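Long-range contacts in hypothetical protein (Rhodococcus sp., PDB 2OV9), which probably hydrolyses fatty acyl-coenzyme A thioesters to free fatty acids and coenzyme A, as a hotdog-fold thioesterase of the THEM4/THEM5 family: residues B[97-102]-B[116-122]; B[141-146]-B[174-178]; B[151-157]-B[204-209]. One frame throughout, in Å; residues are numbered along the deposited sequence. Where two conformers were deposited one is given.

Interaction 1 (B[97-102]-B[116-122]); sequences ALAPPV and VTLTIPY
Ala97 reaches the phenol of Tyr122 through one ordered water, which donates to Ala97 O and to Tyr122 OH, each at 2.8 Å. At Leu98 the bond is direct: Tyr122 OH donates a hydrogen bond to Leu98 O at 2.7 Å. The hydroxyl approaches from above the carbonyl plane, 55° out of it, while Leu98 O itself sits at the edge of the ring, near its plane. Pro100 follows and lies across the phenol end. Its CD is 3.6 Å from Tyr122 OH, and its nitrogen, although close, has no hydrogen to share. Pro100 CG meets Leu118 CD2 at 3.5 Å, and Pro100 CB meets Val116 CG2 at 3.7 Å, so one pyrrolidine ring touches three side chains. After the cis peptide before Pro101, Val102 CG2 touches Val116 CG2 at 4.2 Å, the two valines crossing at about a right angle.

The Tyr122 ring is layered between Leu118 CD2 over one face and Pro121 CB over the other, both offset toward the rim. With CG anti to its own carbonyl carbon (chi1 -56°), the ring extends from the 3-10 turn 120-122 to the loop carbonyls. A phenylalanine here would probably leave Leu98 O without its donor and the water without one of its acceptors. Leu98 of the second subunit packs on Tyr122, placing the contact beside the dimer interface, whereas Leu118 and Tyr122 also touch helix 131-148 of the same chain. The phenol therefore works in both senses, donating to a backbone carbonyl and accepting from water, while the proline and its apolar neighbours join the 97-102 loop to Val116 of strand 112-117 and to the chain that follows it.

Interaction 2 (B[141-146]-B[174-178]); sequences VLGVAN and LTGKL
Val141 and Ala145 rest on the backbone of Gly176, where helix 131-148 lies over strand 171-182. This is the core of the hotdog fold, a long helix cradled by an antiparallel sheet. The segment axes approach to 6.7 Å and their directions differ by 45°. Gly176 has no side chain in the way: Ala145 CB lies 3.6 Å from Gly176 C, Val141 CG1 lies 3.6 Å from Gly176 N, and a CB modelled on Gly176 would collide with Val141 CG1. Val141 turns CG1 to the strand backbone, anti to its own nitrogen (chi1 179°), and uses CG2 to meet Leu174 CD1 at 4.1 Å.

Leu178 can be traced outward from the strand. Its CB is 3.8 Å from Asn146 OD1, CG runs past the same oxygen, and CD1 comes to 3.7 Å from Asn146 OD1. CB, CG and CD1 thus all pass the amide oxygen, while CD2 points away from it, the two side chains crossing at about a right angle. This is van der Waals contact alone; the polar partner of Asn146 OD1 is the hydroxyl of Thr188 on strand 185-194, which accounts for the buried oxygen. Ile186 of that strand touches both Leu178 and Asn146.

No direct hydrogen bond links helix and strand here. A water takes that role at the end of the segments: it donates to Ala145 O at 2.8 Å and accepts from Leu178 N at 3.0 Å.

Interaction 3 (B[151-157]-B[204-209]); sequences KAGMTAQ and EGLFVD
The Phe207 ring lies side by side with Thr155, both side chains pointing the same way, and three oxygens approach it obliquely: Gly153 O, Met154 O and Thr155 OG1. The nearest, Thr155 OG1, is 3.4 Å from Phe207 CE1, and Gly153 O is 3.5 Å from Phe207 CD1. Leu142 and Asn146 of helix 131-148 and Ile186 of strand 185-194 also touch the Phe207 side chain, which is buried within the hotdog fold.

Strands 154-162 and 199-208 pair antiparallel. Met154, a selenomethionine, and Val208 exchange two backbone hydrogen bonds of 3.0 Å, Met154 N to Val208 O and Val208 N to Met154 O. Beyond Thr155 the register slips by one residue in a classic beta bulge: Ala156 and Gln157 both face Leu206. Ala156 N donates to Leu206 O at 2.9 Å, Gln157 N adds a weak hydrogen bond to that oxygen, and Leu206 N returns a hydrogen bond to Gln157 O (2.9 Å, 165° at the hydrogen). Ala156 CB meets Val208 CG2 at 4.0 Å. Gln157 also pairs in an antiparallel ladder with a strand of the second subunit, carrying the sheet across the dimer interface.

Overall arrangement
All three contacts involve one antiparallel sheet. Interaction 1 closes before interaction 2 opens, whereas the segments of interactions 2 and 3 alternate along the chain. The centres of interactions 1 and 2 lie 18 Å apart, joined where Val102 and Val116 pack on Leu174. Interactions 2 and 3 are closer, 11 Å between centres: Leu178 packs on Lys151, and a probable hydrogen bond runs from Lys151 N to Asn146 O. Interactions 1 and 3 do not touch, their nearest atoms about 15 Å apart, yet each reaches the second subunit. Helix 131-148 packs on strands 171-182 and 199-208, while the second subunit meets the loop and 3-10 turn of interaction 1 and, at interaction 3, extends the sheet.

Interaction 1 (B[97-102]-B[116-122])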
loop_
_atom_site.group_PDB
_atom_site.type_symbol
_atom_site.label_atom_id
_atom_site.label_comp_id
_atom_site.label_asym_id
_atom_site.label_seq_id
_atom_site.Cartn_x
_atom_site.Cartn_y
_atom_site.Cartn_z
ATOM N N ALA B 97 10.381 0.127 3.132
ATOM C CA ALA B 97 9.839 -0.726 4.179
ATOM C C ALA B 97 8.331 -0.953 4.073
ATOM O O ALA B 97 7.803 -1.853 4.733
ATOM C CB ALA B 97 10.236 -0.233 5.589
ATOM N N LEU B 98 7.659 -0.183 3.213
ATOM C CA LEU B 98 6.246 -0.440 2.869
ATOM C C LEU B 98 6.067 -1.678 2.022
ATOM O O LEU B 98 4.982 -2.266 2.028
ATOM C CB LEU B 98 5.642 0.727 2.058
ATOM C CG LEU B 98 5.003 1.857 2.879
ATOM C CD1 LEU B 98 5.976 2.440 3.808
ATOM C CD2 LEU B 98 4.458 2.945 1.941
ATOM N N ALA B 99 7.109 -2.031 1.255
ATOM C CA ALA B 99 7.070 -3.189 0.356
ATOM C C ALA B 99 7.221 -4.485 1.143
ATOM O O ALA B 99 8.023 -4.551 2.068
ATOM C CB ALA B 99 8.182 -3.046 -0.744
ATOM N N PRO B 100 6.411 -5.519 0.830
ATOM C CA PRO B 100 6.598 -6.754 1.576
ATOM C C PRO B 100 8.052 -7.201 1.772
ATOM O O PRO B 100 8.393 -7.526 2.895
ATOM C CB PRO B 100 5.765 -7.772 0.782
ATOM C CG PRO B 100 4.606 -6.942 0.326
ATOM C CD PRO B 100 5.263 -5.620 -0.096
ATOM N N PRO B 101 8.924 -7.192 0.721
ATOM C CA PRO B 101 8.764 -6.862 -0.688
ATOM C C PRO B 101 8.431 -8.079 -1.521
ATOM O O PRO B 101 8.734 -9.220 -1.136
ATOM C CB PRO B 101 10.142 -6.317 -1.092
ATOM C CG PRO B 101 11.125 -7.027 -0.196
ATOM C CD PRO B 101 10.330 -7.532 1.024
ATOM N N VAL B 102 7.777 -7.828 -2.639
ATOM C CA VAL B 102 7.436 -8.899 -3.576
ATOM C C VAL B 102 8.595 -9.130 -4.535
ATOM O O VAL B 102 9.152 -8.184 -5.071
ATOM C CB VAL B 102 6.144 -8.581 -4.372
ATOM C CG1 VAL B 102 5.757 -9.810 -5.242
ATOM C CG2 VAL B 102 4.990 -8.242 -3.411
ATOM N N VAL B 116 4.125 -14.339 -2.359
ATOM C CA VAL B 116 4.353 -13.498 -1.189
ATOM C C VAL B 116 3.456 -13.969 -0.049
ATOM O O VAL B 116 2.298 -14.284 -0.265
ATOM C CB VAL B 116 4.045 -12.007 -1.528
ATOM C CG1 VAL B 116 2.549 -11.797 -1.814
ATOM C CG2 VAL B 116 4.528 -11.064 -0.393
ATOM N N THR B 117 4.004 -14.010 1.155
ATOM C CA THR B 117 3.233 -14.318 2.339
ATOM C C THR B 117 3.060 -12.983 3.074
ATOM O O THR B 117 4.046 -12.375 3.483
ATOM C CB THR B 117 3.979 -15.332 3.205
ATOM O OG1 THR B 117 4.039 -16.570 2.494
ATOM C CG2 THR B 117 3.244 -15.550 4.512
ATOM N N LEU B 118 1.823 -12.508 3.208
ATOM C CA LEU B 118 1.594 -11.175 3.773
ATOM C C LEU B 118 1.263 -11.176 5.252
ATOM O O LEU B 118 0.691 -12.124 5.775
ATOM C CB LEU B 118 0.520 -10.414 2.977
ATOM C CG LEU B 118 0.831 -10.045 1.536
ATOM C CD1 LEU B 118 -0.444 -9.613 0.796
ATOM C CD2 LEU B 118 1.887 -8.924 1.446
ATOM N N THR B 119 1.609 -10.070 5.896
ATOM C CA THR B 119 1.630 -9.911 7.348
ATOM C C THR B 119 0.670 -8.826 7.828
ATOM O O THR B 119 0.044 -8.121 7.007
ATOM C CB THR B 119 3.026 -9.488 7.770
ATOM O OG1 THR B 119 3.436 -8.401 6.929
ATOM C CG2 THR B 119 4.021 -10.647 7.607
ATOM N N ILE B 120 0.567 -8.655 9.146
ATOM C CA ILE B 120 -0.538 -7.842 9.680
ATOM C C ILE B 120 -0.606 -6.372 9.273
ATOM O O ILE B 120 -1.661 -5.802 9.341
ATOM C CB ILE B 120 -0.789 -7.927 11.213
ATOM C CG1 ILE B 120 0.445 -7.563 12.035
ATOM C CG2 ILE B 120 -1.451 -9.261 11.614
ATOM C CD1 ILE B 120 0.049 -7.215 13.489
ATOM N N PRO B 121 0.515 -5.739 8.895
ATOM C CA PRO B 121 0.343 -4.353 8.403
ATOM C C PRO B 121 -0.544 -4.232 7.178
ATOM O O PRO B 121 -1.102 -3.144 6.929
ATOM C CB PRO B 121 1.782 -3.944 8.044
ATOM C CG PRO B 121 2.608 -4.704 8.988
ATOM C CD PRO B 121 1.948 -6.076 8.974
ATOM N N TYR B 122 -0.638 -5.323 6.412
ATOM C CA TYR B 122 -1.427 -5.406 5.153
ATOM C C TYR B 122 -2.907 -5.814 5.352
ATOM O O TYR B 122 -3.667 -5.995 4.370
ATOM C CB TYR B 122 -0.704 -6.355 4.158
ATOM C CG TYR B 122 0.723 -5.900 3.898
ATOM C CD1 TYR B 122 0.991 -4.836 3.040
ATOM C CD2 TYR B 122 1.791 -6.463 4.596
ATOM C CE1 TYR B 122 2.310 -4.392 2.811
ATOM C CE2 TYR B 122 3.105 -6.011 4.409
ATOM C CZ TYR B 122 3.348 -4.983 3.521
ATOM O OH TYR B 122 4.632 -4.562 3.324
HETATM O O HOH W 1 6.345 -4.075 5.508
#

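Interaction 2 (B[141-146]-B[174-178])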
loop_
_atom_site.group_PDB
_atom_site.type_symbol
_atom_site.label_atom_id
_atom_site.label_comp_id
_atom_site.label_asym_id
_atom_site.label_seq_id
_atom_site.Cartn_x
_atom_site.Cartn_y
_atom_site.Cartn_z
ATOM N N VAL B 141 2.199 -5.542 -10.413
ATOM C CA VAL B 141 2.464 -6.714 -11.242
ATOM C C VAL B 141 2.136 -6.503 -12.720
ATOM O O VAL B 141 2.892 -6.969 -13.584
ATOM C CB VAL B 141 1.732 -7.969 -10.703
ATOM C CG1 VAL B 141 2.014 -9.161 -11.594
ATOM C CG2 VAL B 141 2.253 -8.259 -9.311
ATOM N N LEU B 142 1.009 -5.834 -13.012
ATOM C CA LEU B 142 0.654 -5.524 -14.412
ATOM C C LEU B 142 1.717 -4.635 -15.059
ATOM O O LEU B 142 2.064 -4.831 -16.224
ATOM C CB LEU B 142 -0.730 -4.831 -14.532
ATOM C CG LEU B 142 -1.957 -5.608 -14.022
ATOM C CD1 LEU B 142 -3.224 -4.863 -14.398
ATOM C CD2 LEU B 142 -1.958 -7.011 -14.596
ATOM N N GLY B 143 2.225 -3.662 -14.303
ATOM C CA GLY B 143 3.349 -2.831 -14.779
ATOM C C GLY B 143 4.585 -3.638 -15.127
ATOM O O GLY B 143 5.247 -3.402 -16.135
ATOM N N VAL B 144 4.907 -4.601 -14.277
ATOM C CA VAL B 144 6.055 -5.445 -14.500
ATOM C C VAL B 144 5.800 -6.370 -15.681
ATOM O O VAL B 144 6.704 -6.601 -16.488
ATOM C CB VAL B 144 6.390 -6.271 -13.236
ATOM C CG1 VAL B 144 7.544 -7.222 -13.499
ATOM C CG2 VAL B 144 6.726 -5.346 -12.066
ATOM N N ALA B 145 4.584 -6.920 -15.777
ATOM C CA ALA B 145 4.222 -7.772 -16.921
ATOM C C ALA B 145 4.345 -7.001 -18.214
ATOM O O ALA B 145 4.818 -7.522 -19.219
ATOM C CB ALA B 145 2.829 -8.346 -16.769
ATOM N N ASN B 146 3.943 -5.740 -18.208
ATOM C CA ASN B 146 4.158 -4.929 -19.389
ATOM C C ASN B 146 5.634 -4.730 -19.736
ATOM O O ASN B 146 5.996 -4.793 -20.910
ATOM C CB ASN B 146 3.457 -3.570 -19.259
ATOM C CG ASN B 146 1.935 -3.680 -19.306
ATOM O OD1 ASN B 146 1.395 -4.655 -19.804
ATOM N ND2 ASN B 146 1.245 -2.645 -18.836
ATOM N N LEU B 174 1.038 -14.274 -7.164
ATOM C CA LEU B 174 0.699 -13.141 -7.996
ATOM C C LEU B 174 1.171 -13.418 -9.417
ATOM O O LEU B 174 2.286 -13.875 -9.617
ATOM C CB LEU B 174 1.401 -11.884 -7.487
ATOM C CG LEU B 174 1.393 -11.533 -5.988
ATOM C CD1 LEU B 174 2.132 -10.224 -5.751
ATOM C CD2 LEU B 174 -0.014 -11.426 -5.405
ATOM N N THR B 175 0.312 -13.157 -10.400
ATOM C CA THR B 175 0.653 -13.368 -11.803
ATOM C C THR B 175 0.076 -12.214 -12.636
ATOM O O THR B 175 -0.988 -11.693 -12.311
ATOM C CB THR B 175 0.056 -14.694 -12.310
ATOM O OG1 THR B 175 0.468 -15.771 -11.445
ATOM C CG2 THR B 175 0.533 -14.981 -13.711
ATOM N N GLY B 176 0.774 -11.833 -13.700
ATOM C CA GLY B 176 0.313 -10.798 -14.638
ATOM C C GLY B 176 0.791 -11.165 -16.036
ATOM O O GLY B 176 1.812 -11.836 -16.186
ATOM N N LYS B 177 0.056 -10.731 -17.049
ATOM C CA LYS B 177 0.447 -10.951 -18.443
ATOM C C LYS B 177 -0.183 -9.898 -19.340
ATOM O O LYS B 177 -1.359 -9.589 -19.215
ATOM C CB LYS B 177 0.067 -12.347 -18.914
ATOM C CG LYS B 177 0.541 -12.678 -20.327
ATOM C CD LYS B 177 0.306 -14.142 -20.667
ATOM C CE LYS B 177 0.622 -14.375 -22.118
ATOM N NZ LYS B 177 0.513 -15.810 -22.459
ATOM N N LEU B 178 0.634 -9.339 -20.226
ATOM C CA LEU B 178 0.157 -8.418 -21.216
ATOM C C LEU B 178 -0.692 -9.274 -22.144
ATOM O O LEU B 178 -0.252 -10.355 -22.575
ATOM C CB LEU B 178 1.327 -7.795 -21.984
ATOM C CG LEU B 178 1.025 -6.761 -23.064
ATOM C CD1 LEU B 178 2.223 -5.816 -23.214
ATOM C CD2 LEU B 178 0.696 -7.415 -24.401
HETATM O O HOH W 2 3.584 -9.750 -20.426
#

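Interaction 3 (B[151-157]-B[204-209])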
loop_
_atom_site.group_PDB
_atom_site.type_symbol
_atom_site.label_atom_id
_atom_site.label_comp_id
_atom_site.label_asym_id
_atom_site.label_seq_id
_atom_site.Cartn_x
_atom_site.Cartn_y
_atom_site.Cartn_z
ATOM N N LYS B 151 6.743 -3.710 -23.419
ATOM C CA LYS B 151 5.875 -2.551 -23.624
ATOM C C LYS B 151 5.871 -1.627 -22.410
ATOM O O LYS B 151 6.320 -1.985 -21.323
ATOM C CB LYS B 151 4.451 -2.995 -23.971
ATOM C CG LYS B 151 4.249 -3.460 -25.420
ATOM C CD LYS B 151 4.352 -2.299 -26.439
ATOM C CE LYS B 151 3.080 -1.436 -26.497
ATOM N NZ LYS B 151 3.182 -0.215 -27.392
ATOM N N ALA B 152 5.377 -0.422 -22.614
ATOM C CA ALA B 152 5.384 0.597 -21.585
ATOM C C ALA B 152 4.096 1.338 -21.755
ATOM O O ALA B 152 3.751 1.705 -22.874
ATOM C CB ALA B 152 6.544 1.560 -21.819
ATOM N N GLY B 153 3.395 1.590 -20.662
ATOM C CA GLY B 153 2.227 2.456 -20.728
ATOM C C GLY B 153 1.846 3.019 -19.383
ATOM O O GLY B 153 2.042 2.355 -18.360
HETATM N N MSE B 154 1.342 4.258 -19.394
HETATM C CA MSE B 154 0.726 4.915 -18.233
HETATM C C MSE B 154 -0.556 4.193 -17.868
HETATM O O MSE B 154 -1.315 3.823 -18.764
HETATM C CB MSE B 154 0.321 6.343 -18.601
HETATM C CG MSE B 154 1.324 7.419 -18.328
HETATM SE SE MSE B 154 0.412 9.131 -18.534
HETATM C CE MSE B 154 -0.527 9.200 -16.822
ATOM N N THR B 155 -0.832 4.021 -16.581
ATOM C CA THR B 155 -2.070 3.358 -16.183
ATOM C C THR B 155 -3.247 4.267 -16.543
ATOM O O THR B 155 -3.209 5.473 -16.278
ATOM C CB THR B 155 -2.085 2.990 -14.680
ATOM O OG1 THR B 155 -0.861 2.328 -14.330
ATOM C CG2 THR B 155 -3.238 2.039 -14.360
ATOM N N ALA B 156 -4.259 3.691 -17.186
ATOM C CA ALA B 156 -5.487 4.427 -17.534
ATOM C C ALA B 156 -6.717 3.974 -16.717
ATOM O O ALA B 156 -7.511 4.809 -16.264
ATOM C CB ALA B 156 -5.769 4.306 -19.021
ATOM N N GLN B 157 -6.874 2.657 -16.561
ATOM C CA GLN B 157 -8.001 2.082 -15.825
ATOM C C GLN B 157 -7.618 0.735 -15.243
ATOM O O GLN B 157 -6.920 -0.053 -15.879
ATOM C CB GLN B 157 -9.246 1.907 -16.706
ATOM C CG GLN B 157 -10.551 1.943 -15.901
ATOM C CD GLN B 157 -11.628 1.005 -16.417
ATOM O OE1 GLN B 157 -12.227 1.233 -17.468
ATOM N NE2 GLN B 157 -11.909 -0.042 -15.651
ATOM N N GLU B 204 -8.098 -6.567 -14.558
ATOM C CA GLU B 204 -7.862 -6.155 -15.944
ATOM C C GLU B 204 -7.432 -4.685 -15.925
ATOM O O GLU B 204 -8.190 -3.835 -15.411
ATOM C CB GLU B 204 -9.150 -6.260 -16.774
ATOM C CG GLU B 204 -9.571 -7.662 -17.215
ATOM C CD GLU B 204 -10.906 -7.691 -17.973
ATOM O OE1 GLU B 204 -11.331 -6.647 -18.533
ATOM O OE2 GLU B 204 -11.539 -8.773 -18.011
ATOM N N GLY B 205 -6.263 -4.377 -16.487
ATOM C CA GLY B 205 -5.805 -2.978 -16.600
ATOM C C GLY B 205 -5.622 -2.543 -18.040
ATOM O O GLY B 205 -5.281 -3.347 -18.918
ATOM N N LEU B 206 -5.865 -1.260 -18.269
ATOM C CA LEU B 206 -5.692 -0.642 -19.566
ATOM C C LEU B 206 -4.586 0.376 -19.424
ATOM O O LEU B 206 -4.542 1.137 -18.446
ATOM C CB LEU B 206 -6.988 0.029 -20.029
ATOM C CG LEU B 206 -8.227 -0.868 -20.179
ATOM C CD1 LEU B 206 -9.477 -0.032 -20.472
ATOM C CD2 LEU B 206 -8.025 -1.940 -21.271
ATOM N N PHE B 207 -3.680 0.378 -20.397
ATOM C CA PHE B 207 -2.504 1.228 -20.342
ATOM C C PHE B 207 -2.358 1.970 -21.666
ATOM O O PHE B 207 -2.962 1.587 -22.672
ATOM C CB PHE B 207 -1.253 0.397 -20.031
ATOM C CG PHE B 207 -1.292 -0.292 -18.689
ATOM C CD1 PHE B 207 -0.661 0.276 -17.585
ATOM C CD2 PHE B 207 -1.951 -1.503 -18.528
ATOM C CE1 PHE B 207 -0.692 -0.349 -16.341
ATOM C CE2 PHE B 207 -1.996 -2.152 -17.275
ATOM C CZ PHE B 207 -1.363 -1.583 -16.186
ATOM N N VAL B 208 -1.568 3.037 -21.657
ATOM C CA VAL B 208 -1.355 3.842 -22.858
ATOM C C VAL B 208 0.136 4.118 -23.061
ATOM O O VAL B 208 0.745 4.827 -22.256
ATOM C CB VAL B 208 -2.133 5.181 -22.791
ATOM C CG1 VAL B 208 -2.149 5.894 -24.162
ATOM C CG2 VAL B 208 -3.560 4.957 -22.292
ATOM N N ASP B 209 0.705 3.503 -24.105
ATOM C CA ASP B 209 1.997 3.877 -24.752
ATOM C C ASP B 209 2.831 2.685 -25.236
ATOM O O ASP B 209 3.923 2.859 -25.793
ATOM C CB ASP B 209 2.853 4.827 -23.903
ATOM C CG ASP B 209 2.530 6.270 -24.160
ATOM O OD1 ASP B 209 1.862 6.543 -25.187
ATOM O OD2 ASP B 209 2.936 7.134 -23.348
#